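Local coordinates for protein homoserine dehydrogenase (Staphylococcus aureus M1064, PDB 4PG7) that catalyses the NAD(P)-dependent interconversion of homoserine and aspartate semialdehyde, a step of the aspartic acid pathway of amino-acid synthesis, at residues Val380-Lys385 and Glu436-Tyr441; Gly386-Phe391 and Leu405-Tyr410; Lys60-Arg65 and Ser76-Thr81; Ala27-Gly32 and Glu82-Ile87. One frame throughout, in Å; residues are numbered along the deposited sequence. Where two conformers were deposited one is given.

Contact 1 (Val380-Lys385 and Glu436-Tyr441); sequences VVNHVK and EVDKVY. With LYS (lysine), chain K.
A first torsion near 180° in both Val380 (CG1, chi1 -178°) and Asp438 (CG, 178°) turns the two side chains the same way, Val380 CG1 lying 3.9 Å from Asp438 CB. Asn382 leans in obliquely from the next position on that face, placing its OD1 3.2 Å from Asp438 CB, while its ND2 is held by Ser414. The backbones form an antiparallel pair distorted by a classic beta bulge, in which Asp438 and Lys439 both stand against Val380: Val380 N donates to Lys439 O (2.9 Å), and Asp438 N donates to Val380 O (2.7 Å). Beyond the bulge Asn382 N donates to Glu436 O (3.0 Å), and a water that accepts from Glu436 N and donates to Asn382 O links the same two residues. Both bulge residues border the bound lysine in the ACT-type domain, and Arg246, Gly250 and Thr252 complete its pocket. Lys439 NZ bonds to Tyr441 OH (3.1 Å) and forms a salt bridge with Asp255, which would steady its extended chain beside the ligand. Asp438 OD1 lies 2.6 Å from the O atom of the ligand carboxylate, a separation implying that one of these acids probably carries a proton.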
loop_
_atom_site.group_PDB
_atom_site.type_symbol
_atom_site.label_atom_id
_atom_site.label_comp_id
_atom_site.label_asym_id
_atom_site.label_seq_id
_atom_site.Cartn_x
_atom_site.Cartn_y
_atom_site.Cartn_z
ATOM N N VAL A 380 1.449 7.831 32.917
ATOM C CA VAL A 380 2.054 9.015 33.536
ATOM C C VAL A 380 1.426 9.265 34.900
ATOM O O VAL A 380 0.193 9.339 35.008
ATOM C CB VAL A 380 1.810 10.258 32.685
ATOM C CG1 VAL A 380 2.487 11.469 33.310
ATOM C CG2 VAL A 380 2.334 10.036 31.277
ATOM N N VAL A 381 2.267 9.333 35.923
ATOM C CA VAL A 381 1.831 9.560 37.296
ATOM C C VAL A 381 2.448 10.865 37.804
ATOM O O VAL A 381 3.639 11.124 37.567
ATOM C CB VAL A 381 2.203 8.400 38.250
ATOM C CG1 VAL A 381 1.537 7.113 37.789
ATOM C CG2 VAL A 381 3.707 8.204 38.309
ATOM N N ASN A 382 1.647 11.661 38.504
ATOM C CA ASN A 382 2.113 12.917 39.095
ATOM C C ASN A 382 2.075 12.896 40.628
ATOM O O ASN A 382 1.512 11.988 41.228
ATOM C CB ASN A 382 1.256 14.114 38.669
ATOM C CG ASN A 382 0.899 14.134 37.204
ATOM O OD1 ASN A 382 -0.269 14.297 36.832
ATOM N ND2 ASN A 382 1.898 14.055 36.365
ATOM N N HIS A 383 2.661 13.926 41.239
ATOM C CA HIS A 383 2.695 14.099 42.707
ATOM C C HIS A 383 3.321 12.898 43.387
ATOM O O HIS A 383 2.886 12.496 44.450
ATOM C CB HIS A 383 1.278 14.371 43.246
ATOM C CG HIS A 383 0.524 15.375 42.435
ATOM N ND1 HIS A 383 0.841 16.715 42.442
ATOM C CD2 HIS A 383 -0.503 15.239 41.565
ATOM C CE1 HIS A 383 0.040 17.362 41.616
ATOM N NE2 HIS A 383 -0.784 16.490 41.070
ATOM N N VAL A 384 4.330 12.301 42.752
ATOM C CA VAL A 384 4.963 11.130 43.307
ATOM C C VAL A 384 6.119 11.581 44.188
ATOM O O VAL A 384 7.020 12.271 43.725
ATOM C CB VAL A 384 5.511 10.196 42.216
ATOM C CG1 VAL A 384 6.088 8.935 42.855
ATOM C CG2 VAL A 384 4.411 9.857 41.211
ATOM N N LYS A 385 6.075 11.183 45.452
ATOM C CA LYS A 385 7.181 11.404 46.369
ATOM C C LYS A 385 8.108 10.202 46.252
ATOM O O LYS A 385 7.670 9.069 46.016
ATOM C CB LYS A 385 6.688 11.542 47.817
ATOM C CG LYS A 385 5.620 12.604 48.048
ATOM C CD LYS A 385 6.169 14.022 47.967
ATOM C CE LYS A 385 5.307 15.002 48.760
ATOM N N GLU A 436 -1.629 9.313 41.602
ATOM C CA GLU A 436 -2.404 10.119 40.701
ATOM C C GLU A 436 -1.957 9.797 39.298
ATOM O O GLU A 436 -0.824 10.099 38.935
ATOM C CB GLU A 436 -2.136 11.600 40.968
ATOM C CG GLU A 436 -2.978 12.520 40.095
ATOM C CD GLU A 436 -4.469 12.362 40.310
ATOM O OE1 GLU A 436 -4.905 11.838 41.352
ATOM O OE2 GLU A 436 -5.208 12.786 39.427
ATOM N N VAL A 437 -2.838 9.195 38.519
ATOM C CA VAL A 437 -2.533 8.862 37.156
ATOM C C VAL A 437 -2.997 10.012 36.275
ATOM O O VAL A 437 -4.174 10.297 36.212
ATOM C CB VAL A 437 -3.255 7.554 36.719
ATOM C CG1 VAL A 437 -3.027 7.283 35.240
ATOM C CG2 VAL A 437 -2.758 6.378 37.555
ATOM N N ASP A 438 -2.072 10.667 35.592
ATOM C CA ASP A 438 -2.425 11.778 34.718
ATOM C C ASP A 438 -3.130 11.215 33.503
ATOM O O ASP A 438 -4.234 11.613 33.175
ATOM C CB ASP A 438 -1.171 12.527 34.283
ATOM C CG ASP A 438 -1.470 13.678 33.306
ATOM O OD1 ASP A 438 -2.579 14.232 33.318
ATOM O OD2 ASP A 438 -0.576 14.039 32.540
ATOM N N LYS A 439 -2.496 10.242 32.853
ATOM C CA LYS A 439 -3.107 9.608 31.725
ATOM C C LYS A 439 -2.371 8.345 31.326
ATOM O O LYS A 439 -1.257 8.083 31.781
ATOM C CB LYS A 439 -3.103 10.563 30.553
ATOM C CG LYS A 439 -1.722 10.962 30.104
ATOM C CD LYS A 439 -1.817 12.260 29.322
ATOM C CE LYS A 439 -0.453 12.779 28.923
ATOM N NZ LYS A 439 -0.618 14.122 28.290
ATOM N N VAL A 440 -3.016 7.605 30.444
ATOM C CA VAL A 440 -2.504 6.348 29.941
ATOM C C VAL A 440 -2.709 6.374 28.447
ATOM O O VAL A 440 -3.814 6.643 27.966
ATOM C CB VAL A 440 -3.253 5.139 30.561
ATOM C CG1 VAL A 440 -2.770 3.825 29.965
ATOM C CG2 VAL A 440 -3.074 5.105 32.069
ATOM N N TYR A 441 -1.639 6.097 27.712
ATOM C CA TYR A 441 -1.723 5.907 26.267
ATOM C C TYR A 441 -1.355 4.455 25.949
ATOM O O TYR A 441 -0.469 3.893 26.588
ATOM C CB TYR A 441 -0.749 6.807 25.541
ATOM C CG TYR A 441 -0.949 8.295 25.652
ATOM C CD1 TYR A 441 -2.174 8.856 25.956
ATOM C CD2 TYR A 441 0.098 9.157 25.362
ATOM C CE1 TYR A 441 -2.334 10.232 26.029
ATOM C CE2 TYR A 441 -0.060 10.535 25.423
ATOM C CZ TYR A 441 -1.274 11.063 25.736
ATOM O OH TYR A 441 -1.424 12.441 25.772
HETATM N N LYS K . -1.588 18.363 29.946
HETATM C CA LYS K . -2.866 17.582 30.068
HETATM C C LYS K . -2.958 16.807 31.378
HETATM O O LYS K . -3.630 15.761 31.451
HETATM C CB LYS K . -3.010 16.614 28.892
HETATM C CG LYS K . -4.404 16.044 28.731
HETATM C CD LYS K . -4.405 14.528 28.622
HETATM C CE LYS K . -5.830 14.022 28.609
HETATM N NZ LYS K . -5.927 12.540 28.516
HETATM O OXT LYS K . -2.377 17.231 32.389
HETATM O O HOH W 1 0.469 10.435 43.130
#

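Contact 2 (Gly386-Phe391 and Leu405-Tyr410); sequences GSIENF and LRVANY
Ile388 and Val407 run alongside each other, head to tail, with Ile388 CG1 3.6 Å from Val407 CG2. Because the isoleucine chain is extended, its CG1 trans to the backbone N (chi1 -167°), CD1 passes the valine and reaches the strand backbone, 3.7 Å from Ala408 C and as close to Asn409 N. The amide of Asn409 borders the same methyl group, its ND2 4.1 Å from Ile388 CD1. The other branch of the valine serves the next turn of the helix: Val407 CG1 approaches Phe391 CD2 obliquely at 4.2 Å. No hydrogen bond spans the two segments, so aliphatic carbons and one ring carry the contact. Here helix 388-398 lies over strand 404-411, the first helix and second strand of a beta-alpha-beta-beta-alpha-beta unit, the arrangement of ACT domains. A second shell fixes the aromatic side of the interface, where the Phe391 ring meets those of Tyr415 and Tyr435, and Tyr415 also touches Ile388 and bonds through its hydroxyl to Gly386 O. Ser387 caps the start of the helix, its OG accepting from Asn390 N (3.1 Å, 158° at the hydrogen). On the far side of the strand, Ala408 points away from Ile388 and rests on Val258 and Gln261 of helix 253-262.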
loop_
_atom_site.group_PDB
_atom_site.type_symbol
_atom_site.label_atom_id
_atom_site.label_comp_id
_atom_site.label_asym_id
_atom_site.label_seq_id
_atom_site.Cartn_x
_atom_site.Cartn_y
_atom_site.Cartn_z
ATOM N N GLY A 386 9.395 10.453 46.411
ATOM C CA GLY A 386 10.365 9.379 46.400
ATOM C C GLY A 386 10.985 9.262 45.036
ATOM O O GLY A 386 10.582 9.922 44.082
ATOM N N SER A 387 11.980 8.407 44.969
ATOM C CA SER A 387 12.823 8.287 43.816
ATOM C C SER A 387 12.178 7.457 42.702
ATOM O O SER A 387 11.173 6.762 42.893
ATOM C CB SER A 387 14.097 7.592 44.235
ATOM O OG SER A 387 13.769 6.297 44.697
ATOM N N ILE A 388 12.808 7.514 41.542
ATOM C CA ILE A 388 12.356 6.752 40.403
ATOM C C ILE A 388 12.559 5.265 40.653
ATOM O O ILE A 388 11.760 4.434 40.216
ATOM C CB ILE A 388 13.055 7.232 39.118
ATOM C CG1 ILE A 388 12.368 6.655 37.882
ATOM C CG2 ILE A 388 14.549 6.894 39.121
ATOM C CD1 ILE A 388 12.884 7.252 36.587
ATOM N N GLU A 389 13.608 4.930 41.395
ATOM C CA GLU A 389 13.899 3.540 41.714
ATOM C C GLU A 389 12.788 2.977 42.578
ATOM O O GLU A 389 12.349 1.850 42.380
ATOM C CB GLU A 389 15.254 3.397 42.424
ATOM C CG GLU A 389 16.469 3.670 41.536
ATOM C CD GLU A 389 16.833 5.151 41.384
ATOM O OE1 GLU A 389 16.318 6.017 42.137
ATOM O OE2 GLU A 389 17.651 5.450 40.482
ATOM N N ASN A 390 12.334 3.770 43.534
ATOM C CA ASN A 390 11.234 3.380 44.396
ATOM C C ASN A 390 9.897 3.218 43.665
ATOM O O ASN A 390 9.150 2.293 43.929
ATOM C CB ASN A 390 11.051 4.407 45.502
ATOM C CG ASN A 390 9.943 4.028 46.438
ATOM O OD1 ASN A 390 10.026 3.005 47.115
ATOM N ND2 ASN A 390 8.889 4.835 46.485
ATOM N N PHE A 391 9.605 4.132 42.756
ATOM C CA PHE A 391 8.420 4.023 41.915
ATOM C C PHE A 391 8.473 2.726 41.089
ATOM O O PHE A 391 7.522 1.969 41.053
ATOM C CB PHE A 391 8.322 5.253 41.014
ATOM C CG PHE A 391 7.193 5.195 40.017
ATOM C CD1 PHE A 391 5.893 5.032 40.428
ATOM C CD2 PHE A 391 7.445 5.300 38.668
ATOM C CE1 PHE A 391 4.851 4.977 39.508
ATOM C CE2 PHE A 391 6.408 5.265 37.744
ATOM C CZ PHE A 391 5.112 5.090 38.173
ATOM N N LEU A 405 9.051 -3.727 31.925
ATOM C CA LEU A 405 8.734 -2.462 32.556
ATOM C C LEU A 405 9.925 -1.539 32.458
ATOM O O LEU A 405 11.031 -1.915 32.812
ATOM C CB LEU A 405 8.430 -2.700 34.016
ATOM C CG LEU A 405 8.337 -1.494 34.954
ATOM C CD1 LEU A 405 7.156 -0.596 34.629
ATOM C CD2 LEU A 405 8.248 -2.024 36.366
ATOM N N ARG A 406 9.703 -0.334 31.952
ATOM C CA ARG A 406 10.721 0.699 31.996
ATOM C C ARG A 406 10.087 1.985 32.499
ATOM O O ARG A 406 8.932 2.278 32.170
ATOM C CB ARG A 406 11.318 0.876 30.619
ATOM C CG ARG A 406 11.857 -0.441 30.068
ATOM C CD ARG A 406 12.055 -0.349 28.577
ATOM N NE ARG A 406 13.115 0.596 28.326
ATOM C CZ ARG A 406 13.095 1.513 27.379
ATOM N NH1 ARG A 406 12.039 1.636 26.576
ATOM N NH2 ARG A 406 14.131 2.318 27.280
ATOM N N VAL A 407 10.837 2.735 33.298
ATOM C CA VAL A 407 10.355 3.964 33.870
ATOM C C VAL A 407 11.245 5.119 33.434
ATOM O O VAL A 407 12.410 4.924 33.094
ATOM C CB VAL A 407 10.266 3.869 35.410
ATOM C CG1 VAL A 407 9.306 2.761 35.816
ATOM C CG2 VAL A 407 11.622 3.621 36.039
ATOM N N ALA A 408 10.690 6.319 33.428
ATOM C CA ALA A 408 11.420 7.510 33.044
ATOM C C ALA A 408 10.918 8.703 33.848
ATOM O O ALA A 408 9.746 8.734 34.262
ATOM C CB ALA A 408 11.215 7.803 31.579
ATOM N N ASN A 409 11.809 9.681 34.032
ATOM C CA ASN A 409 11.446 10.975 34.551
ATOM C C ASN A 409 10.556 11.672 33.544
ATOM O O ASN A 409 10.817 11.644 32.375
ATOM C CB ASN A 409 12.686 11.840 34.795
ATOM C CG ASN A 409 13.520 11.339 35.951
ATOM O OD1 ASN A 409 14.680 10.991 35.788
ATOM N ND2 ASN A 409 12.931 11.293 37.117
ATOM N N TYR A 410 9.492 12.292 34.013
ATOM C CA TYR A 410 8.573 12.970 33.133
ATOM C C TYR A 410 8.645 14.461 33.392
ATOM O O TYR A 410 8.788 15.232 32.469
ATOM C CB TYR A 410 7.171 12.437 33.386
ATOM C CG TYR A 410 6.074 12.979 32.517
ATOM C CD1 TYR A 410 5.719 12.327 31.337
ATOM C CD2 TYR A 410 5.339 14.100 32.893
ATOM C CE1 TYR A 410 4.688 12.783 30.548
ATOM C CE2 TYR A 410 4.303 14.568 32.109
ATOM C CZ TYR A 410 3.988 13.903 30.929
ATOM O OH TYR A 410 2.943 14.329 30.140
#

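Contact 3 (Lys60-Arg65 and Ser76-Thr81); sequences KHILVR and SQYHLT
Ile62 N donates to His79 O at 2.8 Å and opens a short parallel ladder. Thr81 N follows, binding Ile62 O at 3.0 Å, and Val64 N then closes onto Thr81 O over the same distance. Alongside the first rung, the imidazoles of His61 and His79 lie side by side and meet rim to rim, their planes at 68°. Their ND1 atoms share a hydrogen bond of 2.9 Å in which either could be the donor, and His61 NE2 binds Asp90, which anchors the far end of that ring. This ladder adds strand 80-81 to the edge of the parallel Rossmann-type sheet of the NAD-binding domain, next to strand 55-63. On the opposite face from Leu63 and Thr81, Ile62 carries the apolar packing: CD1 crosses obliquely to Tyr78 CB (3.6 Å), and CB meets Leu80 CD2 (3.8 Å). CG1 of Ile62 stands anti to its carbonyl carbon (chi1 -57°), the turn that carries CD1 to the tyrosine. Tyr78 OH is in turn held by Glu43 of helix 33-53, whereas Thr81 OG1 bonds to Glu86 and Asp83 N at the start of the next helix.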
loop_
_atom_site.group_PDB
_atom_site.type_symbol
_atom_site.label_atom_id
_atom_site.label_comp_id
_atom_site.label_asym_id
_atom_site.label_seq_id
_atom_site.Cartn_x
_atom_site.Cartn_y
_atom_site.Cartn_z
ATOM N N LYS A 60 -27.968 15.138 -17.576
ATOM C CA LYS A 60 -29.303 15.654 -17.877
ATOM C C LYS A 60 -29.841 16.589 -16.795
ATOM O O LYS A 60 -30.654 17.464 -17.091
ATOM C CB LYS A 60 -30.276 14.492 -18.077
ATOM C CG LYS A 60 -31.600 14.934 -18.668
ATOM C CD LYS A 60 -32.416 13.768 -19.183
ATOM C CE LYS A 60 -33.807 14.241 -19.594
ATOM N NZ LYS A 60 -34.741 13.095 -19.600
ATOM N N HIS A 61 -29.428 16.377 -15.542
ATOM C CA HIS A 61 -29.859 17.216 -14.426
ATOM C C HIS A 61 -28.704 17.386 -13.434
ATOM O O HIS A 61 -27.936 16.455 -13.191
ATOM C CB HIS A 61 -31.034 16.586 -13.648
ATOM C CG HIS A 61 -32.219 16.209 -14.488
ATOM N ND1 HIS A 61 -33.138 17.129 -14.938
ATOM C CD2 HIS A 61 -32.659 15.006 -14.919
ATOM C CE1 HIS A 61 -34.073 16.519 -15.645
ATOM N NE2 HIS A 61 -33.802 15.225 -15.650
ATOM N N ILE A 62 -28.617 18.567 -12.844
ATOM C CA ILE A 62 -27.772 18.791 -11.697
ATOM C C ILE A 62 -28.613 19.384 -10.583
ATOM O O ILE A 62 -29.216 20.437 -10.750
ATOM C CB ILE A 62 -26.575 19.705 -12.027
ATOM C CG1 ILE A 62 -25.756 19.106 -13.182
ATOM C CG2 ILE A 62 -25.680 19.843 -10.801
ATOM C CD1 ILE A 62 -24.619 19.983 -13.693
ATOM N N LEU A 63 -28.696 18.682 -9.461
ATOM C CA LEU A 63 -29.357 19.216 -8.279
ATOM C C LEU A 63 -28.409 20.177 -7.570
ATOM O O LEU A 63 -27.268 19.818 -7.239
ATOM C CB LEU A 63 -29.781 18.096 -7.319
ATOM C CG LEU A 63 -30.545 18.513 -6.049
ATOM C CD1 LEU A 63 -31.968 18.944 -6.381
ATOM C CD2 LEU A 63 -30.590 17.373 -5.039
ATOM N N VAL A 64 -28.885 21.392 -7.338
ATOM C CA VAL A 64 -28.158 22.378 -6.540
ATOM C C VAL A 64 -29.086 22.918 -5.460
ATOM O O VAL A 64 -30.316 22.865 -5.601
ATOM C CB VAL A 64 -27.621 23.545 -7.394
ATOM C CG1 VAL A 64 -26.721 23.024 -8.507
ATOM C CG2 VAL A 64 -28.749 24.377 -7.987
ATOM N N ARG A 65 -28.492 23.420 -4.380
ATOM C CA ARG A 65 -29.250 24.062 -3.295
ATOM C C ARG A 65 -29.855 25.379 -3.759
ATOM O O ARG A 65 -31.005 25.682 -3.438
ATOM C CB ARG A 65 -28.356 24.307 -2.067
ATOM N N SER A 76 -23.723 26.803 -16.820
ATOM C CA SER A 76 -24.985 27.289 -17.364
ATOM C C SER A 76 -25.477 26.469 -18.566
ATOM O O SER A 76 -26.606 26.656 -18.983
ATOM C CB SER A 76 -24.899 28.780 -17.733
ATOM O OG SER A 76 -24.056 29.012 -18.859
ATOM N N GLN A 77 -24.667 25.561 -19.109
ATOM C CA GLN A 77 -25.110 24.722 -20.233
ATOM C C GLN A 77 -25.996 23.568 -19.744
ATOM O O GLN A 77 -26.725 22.975 -20.514
ATOM C CB GLN A 77 -23.897 24.138 -20.975
ATOM N N TYR A 78 -25.913 23.249 -18.459
ATOM C CA TYR A 78 -26.623 22.114 -17.896
ATOM C C TYR A 78 -27.929 22.552 -17.275
ATOM O O TYR A 78 -28.112 23.695 -16.881
ATOM C CB TYR A 78 -25.746 21.373 -16.864
ATOM C CG TYR A 78 -24.471 20.890 -17.484
ATOM C CD1 TYR A 78 -24.446 19.722 -18.219
ATOM C CD2 TYR A 78 -23.293 21.623 -17.374
ATOM C CE1 TYR A 78 -23.281 19.276 -18.805
ATOM C CE2 TYR A 78 -22.115 21.180 -17.958
ATOM C CZ TYR A 78 -22.116 20.003 -18.673
ATOM O OH TYR A 78 -20.964 19.526 -19.271
ATOM N N HIS A 79 -28.840 21.611 -17.193
ATOM C CA HIS A 79 -30.108 21.868 -16.557
ATOM C C HIS A 79 -29.973 21.716 -15.029
ATOM O O HIS A 79 -29.658 20.630 -14.510
ATOM C CB HIS A 79 -31.132 20.916 -17.115
ATOM C CG HIS A 79 -32.440 20.999 -16.421
ATOM N ND1 HIS A 79 -32.939 19.947 -15.698
ATOM C CD2 HIS A 79 -33.304 22.023 -16.251
ATOM C CE1 HIS A 79 -34.087 20.295 -15.152
ATOM N NE2 HIS A 79 -34.327 21.550 -15.466
ATOM N N LEU A 80 -30.154 22.824 -14.326
ATOM C CA LEU A 80 -30.032 22.871 -12.867
ATOM C C LEU A 80 -31.419 22.859 -12.281
ATOM O O LEU A 80 -32.293 23.548 -12.780
ATOM C CB LEU A 80 -29.340 24.167 -12.427
ATOM C CG LEU A 80 -27.980 24.486 -13.059
ATOM C CD1 LEU A 80 -27.462 25.801 -12.501
ATOM C CD2 LEU A 80 -26.972 23.371 -12.802
ATOM N N THR A 81 -31.617 22.083 -11.231
ATOM C CA THR A 81 -32.879 22.044 -10.539
ATOM C C THR A 81 -32.648 22.060 -9.032
ATOM O O THR A 81 -31.593 21.662 -8.568
ATOM C CB THR A 81 -33.679 20.781 -10.929
ATOM O OG1 THR A 81 -34.892 20.729 -10.174
ATOM C CG2 THR A 81 -32.862 19.512 -10.689
HETATM O O HOH W 2 -28.396 19.222 -18.598
#

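Contact 4 (Ala27-Gly32 and Glu82-Ile87); sequences ALLGLG and EDVNEI
Ile87 meets the strand with both of its branches, one against Ala27 and the other against Leu29. With CG1 opposite the carbonyl carbon (chi1 -71°), the CG2 methyl is left to face Ala27, 3.6 Å from Ala27 CB. The longer branch runs on extended (chi2 164°) and brings CD1 to 3.7 Å from Leu29 CD2. Leu29 answers with a rotamer of the same kind at its first torsion (chi1 -53°); although its CB does not point at the helix, the isobutyl group swings across, so that the two side chains overlap along their lengths, pointing opposite ways. The same Leu29 CD2 also comes within 4.4 Å of Val84 CG2, a looser touch one turn earlier on the helix. This is the inside of a Rossmann-type domain: strand 22-29 at the middle of the parallel sheet, with short helix 84-88 on one face and helix 33-53 on the other, where Leu28 rests on Val39. Past Leu29 the chain enters Gly30 and Gly32, which fit the GxGxxG pattern of dinucleotide-binding loops, and Gly32 occupies the N-cap of helix 33-53. Asp83 caps the start of helix 84-88, its OD1 taking the N-H of Asn85 (3.0 Å) from above the carboxylate plane. Around Ile87, the side chains of His61, Leu63, Leu93 and Ile96 close in.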
loop_
_atom_site.group_PDB
_atom_site.type_symbol
_atom_site.label_atom_id
_atom_site.label_comp_id
_atom_site.label_asym_id
_atom_site.label_seq_id
_atom_site.Cartn_x
_atom_site.Cartn_y
_atom_site.Cartn_z
ATOM N N ALA A 27 -27.579 12.040 -13.704
ATOM C CA ALA A 27 -27.828 13.232 -12.916
ATOM C C ALA A 27 -26.793 13.360 -11.791
ATOM O O ALA A 27 -26.338 12.354 -11.222
ATOM C CB ALA A 27 -29.224 13.189 -12.351
ATOM N N LEU A 28 -26.435 14.605 -11.486
ATOM C CA LEU A 28 -25.539 14.920 -10.364
ATOM C C LEU A 28 -26.323 15.517 -9.230
ATOM O O LEU A 28 -27.150 16.407 -9.454
ATOM C CB LEU A 28 -24.498 15.945 -10.753
ATOM C CG LEU A 28 -23.129 15.393 -11.029
ATOM C CD1 LEU A 28 -23.183 14.699 -12.380
ATOM C CD2 LEU A 28 -22.102 16.518 -10.982
ATOM N N LEU A 29 -26.108 15.000 -8.021
ATOM C CA LEU A 29 -26.712 15.587 -6.841
ATOM C C LEU A 29 -25.608 16.360 -6.145
ATOM O O LEU A 29 -24.746 15.756 -5.493
ATOM C CB LEU A 29 -27.316 14.514 -5.930
ATOM C CG LEU A 29 -28.305 13.531 -6.550
ATOM C CD1 LEU A 29 -28.774 12.551 -5.497
ATOM C CD2 LEU A 29 -29.500 14.265 -7.152
ATOM N N GLY A 30 -25.622 17.681 -6.316
ATOM C CA GLY A 30 -24.611 18.566 -5.732
ATOM C C GLY A 30 -23.607 19.072 -6.752
ATOM O O GLY A 30 -23.281 18.383 -7.711
ATOM N N LEU A 31 -23.130 20.295 -6.548
ATOM C CA LEU A 31 -22.191 20.909 -7.469
ATOM C C LEU A 31 -21.175 21.775 -6.702
ATOM O O LEU A 31 -20.995 22.954 -6.996
ATOM C CB LEU A 31 -22.960 21.735 -8.519
ATOM C CG LEU A 31 -22.552 21.778 -9.983
ATOM C CD1 LEU A 31 -22.784 23.171 -10.578
ATOM C CD2 LEU A 31 -21.152 21.298 -10.219
ATOM N N GLY A 32 -20.512 21.191 -5.713
ATOM C CA GLY A 32 -19.431 21.899 -5.012
ATOM C C GLY A 32 -18.150 21.748 -5.802
ATOM O O GLY A 32 -18.189 21.663 -7.033
ATOM N N GLU A 82 -33.630 22.564 -8.291
ATOM C CA GLU A 82 -33.634 22.506 -6.828
ATOM C C GLU A 82 -34.565 21.423 -6.296
ATOM O O GLU A 82 -34.666 21.231 -5.083
ATOM C CB GLU A 82 -34.051 23.851 -6.242
ATOM C CG GLU A 82 -32.992 24.925 -6.425
ATOM C CD GLU A 82 -33.508 26.313 -6.093
ATOM O OE1 GLU A 82 -34.598 26.413 -5.482
ATOM O OE2 GLU A 82 -32.823 27.300 -6.444
ATOM N N ASP A 83 -35.228 20.710 -7.201
ATOM C CA ASP A 83 -36.185 19.686 -6.807
ATOM C C ASP A 83 -35.637 18.288 -7.097
ATOM O O ASP A 83 -35.593 17.853 -8.243
ATOM C CB ASP A 83 -37.521 19.915 -7.533
ATOM C CG ASP A 83 -38.626 19.016 -7.013
ATOM O OD1 ASP A 83 -38.327 18.066 -6.271
ATOM O OD2 ASP A 83 -39.802 19.253 -7.351
ATOM N N VAL A 84 -35.214 17.598 -6.047
ATOM C CA VAL A 84 -34.648 16.248 -6.170
ATOM C C VAL A 84 -35.616 15.231 -6.826
ATOM O O VAL A 84 -35.185 14.304 -7.518
ATOM C CB VAL A 84 -34.169 15.723 -4.793
ATOM C CG1 VAL A 84 -35.346 15.499 -3.851
ATOM C CG2 VAL A 84 -33.346 14.462 -4.962
ATOM N N ASN A 85 -36.918 15.421 -6.619
ATOM C CA ASN A 85 -37.941 14.557 -7.222
ATOM C C ASN A 85 -37.976 14.614 -8.734
ATOM O O ASN A 85 -38.345 13.640 -9.391
ATOM C CB ASN A 85 -39.308 14.899 -6.644
ATOM C CG ASN A 85 -39.413 14.509 -5.199
ATOM O OD1 ASN A 85 -38.830 13.516 -4.778
ATOM N ND2 ASN A 85 -40.148 15.292 -4.427
ATOM N N GLU A 86 -37.595 15.754 -9.286
ATOM C CA GLU A 86 -37.467 15.884 -10.718
ATOM C C GLU A 86 -36.434 14.896 -11.256
ATOM O O GLU A 86 -36.551 14.396 -12.380
ATOM C CB GLU A 86 -37.089 17.323 -11.078
ATOM C CG GLU A 86 -36.978 17.569 -12.576
ATOM C CD GLU A 86 -36.992 19.047 -12.947
ATOM O OE1 GLU A 86 -36.707 19.906 -12.083
ATOM O OE2 GLU A 86 -37.324 19.340 -14.115
ATOM N N ILE A 87 -35.422 14.617 -10.445
ATOM C CA ILE A 87 -34.394 13.679 -10.819
ATOM C C ILE A 87 -34.834 12.256 -10.490
ATOM O O ILE A 87 -34.675 11.358 -11.306
ATOM C CB ILE A 87 -33.055 14.010 -10.102
ATOM C CG1 ILE A 87 -32.461 15.284 -10.682
ATOM C CG2 ILE A 87 -32.073 12.867 -10.236
ATOM C CD1 ILE A 87 -31.369 15.907 -9.828
#

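From the N terminus, strand 22-29 runs into segment 27-32, and the chain returns at 82-87, where contact 4 closes a loop. Contact 3, between 60-65 and 76-81, is nested inside it; the two touch where Leu63 N probably bonds to Leu28 O (2.8 Å), so sheet edge, inner strand and short helix form one piece of the NAD-binding domain. The chain then runs through the middle of the protein before contact 1 opens at 380-385 and closes at 436-441, with contact 2 nested within it. Val381 against Phe391 joins that second pair. The pairs lie on opposite sides of the chain's centre, contacts 1 and 3 about 59 Å apart between centres.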